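Local structure of acetyltransferase (Bacillus cereus, 1Y9W) at residues A[39-43]-A[53-57]; A[89-93]-A[136-140]. The protein probably transfers an acyl group, most likely acetyl, to an acceptor that is not identified, as a member of the GNAT acetyltransferase family. All coordinates share one frame; numbering follows the deposited sequence.

Overall arrangement
Interaction 1 (39-43 with 53-57) joins the two strands of a beta hairpin at the edge of the mixed sheet within this chain, where the second subunit carries the sheet on, and interaction 2 (89-93 with 136-140) sets helix 80-94 against the last strand, 133-139, which lies further across the same sheet. Their centres are about 14 Å apart, and interaction 1 closes along the chain before interaction 2 opens. Helix 80-94 links them: CD1 of I91 packs on CD1 of L42 at 3.8 Å, while E89, A92 and K93 meet K138 and L140. One helix thus spans the hairpin and the C-terminal strand in this GNAT-family protein.

Interaction 1. Residues A[39-43]-A[53-57]; sequences EVSLV and GGVTG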
ATOM      1  N   GLU A  39       0.515  -4.471 -13.811  1.00 33.25           N
ATOM      2  CA  GLU A  39      -0.335  -5.272 -12.941  1.00 33.39           C
ATOM      3  C   GLU A  39      -0.308  -6.693 -13.480  1.00 32.61           C
ATOM      4  O   GLU A  39      -0.225  -6.906 -14.688  1.00 31.73           O
ATOM      5  CB  GLU A  39      -1.773  -4.756 -12.959  1.00 35.54           C
ATOM      6  CG  GLU A  39      -2.017  -3.499 -12.139  1.00 41.60           C
ATOM      7  CD  GLU A  39      -3.443  -2.985 -12.291  1.00 45.43           C
ATOM      8  OE1 GLU A  39      -3.801  -2.508 -13.394  1.00 47.03           O
ATOM      9  OE2 GLU A  39      -4.211  -3.068 -11.307  1.00 48.90           O
ATOM     10  N   VAL A  40      -0.366  -7.665 -12.583  1.00 31.77           N
ATOM     11  CA  VAL A  40      -0.356  -9.059 -12.987  1.00 31.35           C
ATOM     12  C   VAL A  40      -1.351  -9.818 -12.125  1.00 31.09           C
ATOM     13  O   VAL A  40      -1.512  -9.514 -10.941  1.00 32.29           O
ATOM     14  CB  VAL A  40       1.038  -9.676 -12.807  1.00 32.33           C
ATOM     15  CG1 VAL A  40       1.485  -9.514 -11.377  1.00 32.88           C
ATOM     16  CG2 VAL A  40       1.006 -11.155 -13.180  1.00 34.40           C
ATOM     17  N   SER A  41      -2.037 -10.788 -12.717  1.00 29.47           N
ATOM     18  CA  SER A  41      -2.996 -11.581 -11.963  1.00 28.66           C
ATOM     19  C   SER A  41      -3.185 -12.941 -12.599  1.00 27.84           C
ATOM     20  O   SER A  41      -3.151 -13.086 -13.822  1.00 27.26           O
ATOM     21  CB  SER A  41      -4.351 -10.871 -11.867  1.00 28.59           C
ATOM     22  OG  SER A  41      -5.109 -11.024 -13.049  1.00 30.25           O
ATOM     23  N   LEU A  42      -3.372 -13.939 -11.748  1.00 25.68           N
ATOM     24  CA  LEU A  42      -3.580 -15.303 -12.196  1.00 23.24           C
ATOM     25  C   LEU A  42      -4.863 -15.813 -11.575  1.00 23.13           C
ATOM     26  O   LEU A  42      -5.185 -15.477 -10.435  1.00 22.91           O
ATOM     27  CB  LEU A  42      -2.418 -16.197 -11.754  1.00 23.63           C
ATOM     28  CG  LEU A  42      -1.055 -15.924 -12.391  1.00 24.92           C
ATOM     29  CD1 LEU A  42      -0.067 -16.972 -11.919  1.00 24.93           C
ATOM     30  CD2 LEU A  42      -1.173 -15.968 -13.905  1.00 25.81           C
ATOM     31  N   VAL A  43      -5.604 -16.615 -12.328  1.00 21.67           N
ATOM     32  CA  VAL A  43      -6.835 -17.184 -11.810  1.00 21.54           C
ATOM     33  C   VAL A  43      -6.921 -18.663 -12.130  1.00 20.85           C
ATOM     34  O   VAL A  43      -6.428 -19.121 -13.161  1.00 21.12           O
ATOM     35  CB  VAL A  43      -8.107 -16.493 -12.394  1.00 21.10           C
ATOM     36  CG1 VAL A  43      -8.224 -15.081 -11.859  1.00 20.64           C
ATOM     37  CG2 VAL A  43      -8.058 -16.489 -13.916  1.00 20.52           C
ATOM     38  N   GLY A  53      -9.957 -19.656  -7.444  1.00 16.44           N
ATOM     39  CA  GLY A  53      -8.884 -18.997  -6.731  1.00 15.28           C
ATOM     40  C   GLY A  53      -8.183 -18.009  -7.634  1.00 17.01           C
ATOM     41  O   GLY A  53      -8.343 -18.058  -8.852  1.00 17.11           O
ATOM     42  N   GLY A  54      -7.411 -17.102  -7.046  1.00 17.51           N
ATOM     43  CA  GLY A  54      -6.696 -16.125  -7.848  1.00 16.58           C
ATOM     44  C   GLY A  54      -5.728 -15.309  -7.021  1.00 18.85           C
ATOM     45  O   GLY A  54      -5.770 -15.337  -5.784  1.00 20.11           O
ATOM     46  N   VAL A  55      -4.847 -14.587  -7.703  1.00 17.30           N
ATOM     47  CA  VAL A  55      -3.863 -13.745  -7.037  1.00 17.38           C
ATOM     48  C   VAL A  55      -3.586 -12.557  -7.943  1.00 17.03           C
ATOM     49  O   VAL A  55      -3.524 -12.703  -9.165  1.00 17.80           O
ATOM     50  CB  VAL A  55      -2.540 -14.523  -6.772  1.00 16.93           C
ATOM     51  CG1 VAL A  55      -1.923 -14.978  -8.095  1.00 15.51           C
ATOM     52  CG2 VAL A  55      -1.566 -13.650  -5.977  1.00 17.65           C
ATOM     53  N   THR A  56      -3.447 -11.379  -7.350  1.00 16.66           N
ATOM     54  CA  THR A  56      -3.166 -10.176  -8.124  1.00 18.34           C
ATOM     55  C   THR A  56      -2.045  -9.408  -7.443  1.00 17.75           C
ATOM     56  O   THR A  56      -1.911  -9.441  -6.219  1.00 19.37           O
ATOM     57  CB  THR A  56      -4.402  -9.243  -8.230  1.00 19.87           C
ATOM     58  OG1 THR A  56      -4.617  -8.586  -6.973  1.00 22.96           O
ATOM     59  CG2 THR A  56      -5.655 -10.048  -8.590  1.00 20.40           C
ATOM     60  N   GLY A  57      -1.241  -8.721  -8.244  1.00 17.25           N
ATOM     61  CA  GLY A  57      -0.141  -7.943  -7.704  1.00 18.48           C
ATOM     62  C   GLY A  57       0.254  -6.891  -8.714  1.00 19.72           C
ATOM     63  O   GLY A  57      -0.287  -6.866  -9.824  1.00 18.24           O
TER
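L42 and V55 face each other as a hydrogen-bonded pair of the antiparallel strands 38-45 and 51-60, with L42 CB 3.9 Å from V55 CG1. V55 sets CG1 between its backbone N and carbonyl carbon (chi1 61°), which brings this methyl alongside the base of the leucine, while the L42 branch runs on to L84, E87 and I91 of helix 80-94. V40 shares that face: its CG1 lies 3.5 Å from G57 O, over the backbone of a residue without a side chain, and V40 also touches I88 of the helix. On the other face S41 and T56 form a non-hydrogen-bonded pair. Here T56 turns its methyl, not its hydroxyl, to the serine, with CG2 3.6 Å from S41 CB. Beside them V43 stands opposite G54, where a side chain would press on L42 O and V43 CG1. Four backbone bonds pair V40 with G57 and L42 with V55; the one from V40 N to G57 O, 2.9 Å, is nearly straight at the hydrogen (172°). The chemistry thus differs by face: V40 and L42 offer aliphatic branches to the helix, with V55 filling in against I66, whereas V43, S41 and T56 make a mixed surface. Backbone bonding continues on both flanks, from G54 and T56 to strand 63-71 and from 39-43 to the second subunit, which extends the sheet.

Interaction 2. Residues A[89-93]-A[136-140]; sequences EGIAK and FEKRL
K138 on strand 133-139 and L140, the last residue of the chain, both reach helix 80-94, where E89, A92 and K93 receive them. K138 comes first. Its CG stands anti to the backbone N (chi1 170°) and the chain bends at chi3 (-80°), carrying the ammonium to the E89 carboxylate, which it meets with the two side chains crossing at about a right angle. K138 NZ lies 3.0 Å from E89 OE2 in a salt bridge that uses the syn lone pair of that oxygen. A weak bond of 3.4 Å joins K138 NZ to E89 OE1. The peptide oxygen of H116 also accepts a bond from NZ, and Y118 OH makes a weak one to E89 OE2, so the ion pair is tied to the approach to strand 119-124. A long lysine suits this place, since it can span from strand to helix. R139 takes no part in the helix contact: it makes weak bonds to E137 and bonds through NH2 to E125 O of the second subunit. L140 ends the chain. Its CD1 lies against the helix backbone, 3.9 Å from K93 N, and 4.1 Å from A92 CB, a small side chain that lets the leucine methyl lie on the helix surface. An alpha/beta layer results, with a helix packed on a mixed sheet through apolar contacts and a salt bridge, consistent with the GNAT fold.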
ATOM      1  N   GLU A  89       5.240 -15.902  -8.486  1.00 24.72           N
ATOM      2  CA  GLU A  89       6.624 -15.557  -8.142  1.00 26.09           C
ATOM      3  C   GLU A  89       7.485 -15.790  -9.386  1.00 26.11           C
ATOM      4  O   GLU A  89       8.353 -14.981  -9.723  1.00 25.09           O
ATOM      5  CB  GLU A  89       7.142 -16.429  -6.997  1.00 26.66           C
ATOM      6  CG  GLU A  89       6.227 -16.457  -5.793  1.00 30.15           C
ATOM      7  CD  GLU A  89       6.843 -17.140  -4.593  1.00 32.47           C
ATOM      8  OE1 GLU A  89       7.513 -18.181  -4.775  1.00 34.62           O
ATOM      9  OE2 GLU A  89       6.645 -16.639  -3.463  1.00 32.46           O
ATOM     10  N   GLY A  90       7.228 -16.904 -10.065  1.00 26.21           N
ATOM     11  CA  GLY A  90       7.968 -17.226 -11.270  1.00 27.47           C
ATOM     12  C   GLY A  90       7.834 -16.122 -12.303  1.00 28.20           C
ATOM     13  O   GLY A  90       8.810 -15.733 -12.945  1.00 29.53           O
ATOM     14  N   ILE A  91       6.621 -15.606 -12.466  1.00 26.83           N
ATOM     15  CA  ILE A  91       6.392 -14.541 -13.426  1.00 26.88           C
ATOM     16  C   ILE A  91       7.210 -13.326 -13.022  1.00 28.77           C
ATOM     17  O   ILE A  91       7.767 -12.624 -13.872  1.00 29.80           O
ATOM     18  CB  ILE A  91       4.903 -14.135 -13.479  1.00 26.14           C
ATOM     19  CG1 ILE A  91       4.037 -15.346 -13.839  1.00 25.87           C
ATOM     20  CG2 ILE A  91       4.709 -13.028 -14.495  1.00 25.27           C
ATOM     21  CD1 ILE A  91       2.551 -15.054 -13.847  1.00 24.21           C
ATOM     22  N   ALA A  92       7.281 -13.080 -11.717  1.00 28.99           N
ATOM     23  CA  ALA A  92       8.025 -11.942 -11.197  1.00 30.38           C
ATOM     24  C   ALA A  92       9.510 -12.138 -11.457  1.00 31.81           C
ATOM     25  O   ALA A  92      10.197 -11.222 -11.903  1.00 31.22           O
ATOM     26  CB  ALA A  92       7.777 -11.793  -9.699  1.00 29.49           C
ATOM     27  N   LYS A  93       9.992 -13.342 -11.165  1.00 33.62           N
ATOM     28  CA  LYS A  93      11.392 -13.693 -11.358  1.00 36.33           C
ATOM     29  C   LYS A  93      11.772 -13.531 -12.830  1.00 36.78           C
ATOM     30  O   LYS A  93      12.855 -13.048 -13.155  1.00 37.53           O
ATOM     31  CB  LYS A  93      11.621 -15.135 -10.911  1.00 38.20           C
ATOM     32  CG  LYS A  93      13.079 -15.526 -10.760  1.00 43.32           C
ATOM     33  CD  LYS A  93      13.234 -16.998 -10.373  1.00 46.43           C
ATOM     34  CE  LYS A  93      12.469 -17.355  -9.088  1.00 48.44           C
ATOM     35  NZ  LYS A  93      10.988 -17.473  -9.281  1.00 47.56           N
ATOM     36  N   PHE A 136       5.571  -8.949   5.140  1.00 16.81           N
ATOM     37  CA  PHE A 136       6.508  -9.958   4.661  1.00 17.28           C
ATOM     38  C   PHE A 136       7.321  -9.565   3.432  1.00 18.96           C
ATOM     39  O   PHE A 136       6.961  -8.665   2.679  1.00 18.38           O
ATOM     40  CB  PHE A 136       5.767 -11.263   4.332  1.00 17.28           C
ATOM     41  CG  PHE A 136       5.163 -11.952   5.528  1.00 18.17           C
ATOM     42  CD1 PHE A 136       3.866 -11.649   5.946  1.00 17.56           C
ATOM     43  CD2 PHE A 136       5.888 -12.917   6.226  1.00 15.97           C
ATOM     44  CE1 PHE A 136       3.295 -12.300   7.050  1.00 18.67           C
ATOM     45  CE2 PHE A 136       5.332 -13.575   7.327  1.00 18.37           C
ATOM     46  CZ  PHE A 136       4.032 -13.268   7.741  1.00 17.34           C
ATOM     47  N   GLU A 137       8.432 -10.268   3.251  1.00 21.12           N
ATOM     48  CA  GLU A 137       9.310 -10.063   2.118  1.00 21.98           C
ATOM     49  C   GLU A 137       9.983 -11.386   1.786  1.00 21.84           C
ATOM     50  O   GLU A 137      10.142 -12.261   2.638  1.00 20.62           O
ATOM     51  CB  GLU A 137      10.394  -9.017   2.413  1.00 22.94           C
ATOM     52  CG  GLU A 137      11.480  -9.489   3.367  1.00 27.70           C
ATOM     53  CD  GLU A 137      12.841  -8.899   3.037  1.00 31.72           C
ATOM     54  OE1 GLU A 137      12.901  -7.700   2.702  1.00 32.45           O
ATOM     55  OE2 GLU A 137      13.852  -9.631   3.119  1.00 35.34           O
ATOM     56  N   LYS A 138      10.354 -11.516   0.522  1.00 23.22           N
ATOM     57  CA  LYS A 138      11.049 -12.679   0.016  1.00 23.99           C
ATOM     58  C   LYS A 138      11.946 -12.144  -1.087  1.00 25.60           C
ATOM     59  O   LYS A 138      11.480 -11.472  -2.014  1.00 25.50           O
ATOM     60  CB  LYS A 138      10.084 -13.716  -0.556  1.00 22.64           C
ATOM     61  CG  LYS A 138      10.813 -14.821  -1.298  1.00 22.78           C
ATOM     62  CD  LYS A 138       9.882 -15.837  -1.914  1.00 20.55           C
ATOM     63  CE  LYS A 138       9.400 -16.847  -0.895  1.00 20.71           C
ATOM     64  NZ  LYS A 138       8.631 -17.939  -1.573  1.00 20.99           N
ATOM     65  N   ARG A 139      13.237 -12.414  -0.956  1.00 27.04           N
ATOM     66  CA  ARG A 139      14.219 -11.965  -1.926  1.00 28.59           C
ATOM     67  C   ARG A 139      14.304 -13.018  -3.015  1.00 29.42           C
ATOM     68  O   ARG A 139      14.337 -14.213  -2.718  1.00 28.96           O
ATOM     69  CB  ARG A 139      15.567 -11.791  -1.232  1.00 28.57           C
ATOM     70  CG  ARG A 139      15.530 -10.754  -0.127  1.00 27.19           C
ATOM     71  CD  ARG A 139      15.476  -9.367  -0.719  1.00 28.63           C
ATOM     72  NE  ARG A 139      15.271  -8.338   0.292  1.00 28.13           N
ATOM     73  CZ  ARG A 139      15.485  -7.042   0.082  1.00 28.32           C
ATOM     74  NH1 ARG A 139      15.916  -6.624  -1.101  1.00 30.03           N
ATOM     75  NH2 ARG A 139      15.257  -6.162   1.048  1.00 26.61           N
ATOM     76  N   LEU A 140      14.316 -12.576  -4.268  1.00 30.71           N
ATOM     77  CA  LEU A 140      14.383 -13.503  -5.393  1.00 34.28           C
ATOM     78  C   LEU A 140      15.815 -13.695  -5.898  1.00 36.60           C
ATOM     79  O   LEU A 140      16.706 -12.926  -5.473  1.00 38.35           O
ATOM     80  CB  LEU A 140      13.492 -13.011  -6.542  1.00 33.63           C
ATOM     81  CG  LEU A 140      11.980 -12.979  -6.297  1.00 31.72           C
ATOM     82  CD1 LEU A 140      11.260 -12.502  -7.557  1.00 31.56           C
ATOM     83  CD2 LEU A 140      11.505 -14.372  -5.905  1.00 32.97           C
ATOM     84  OXT LEU A 140      16.024 -14.615  -6.721  1.00 38.82           O
TER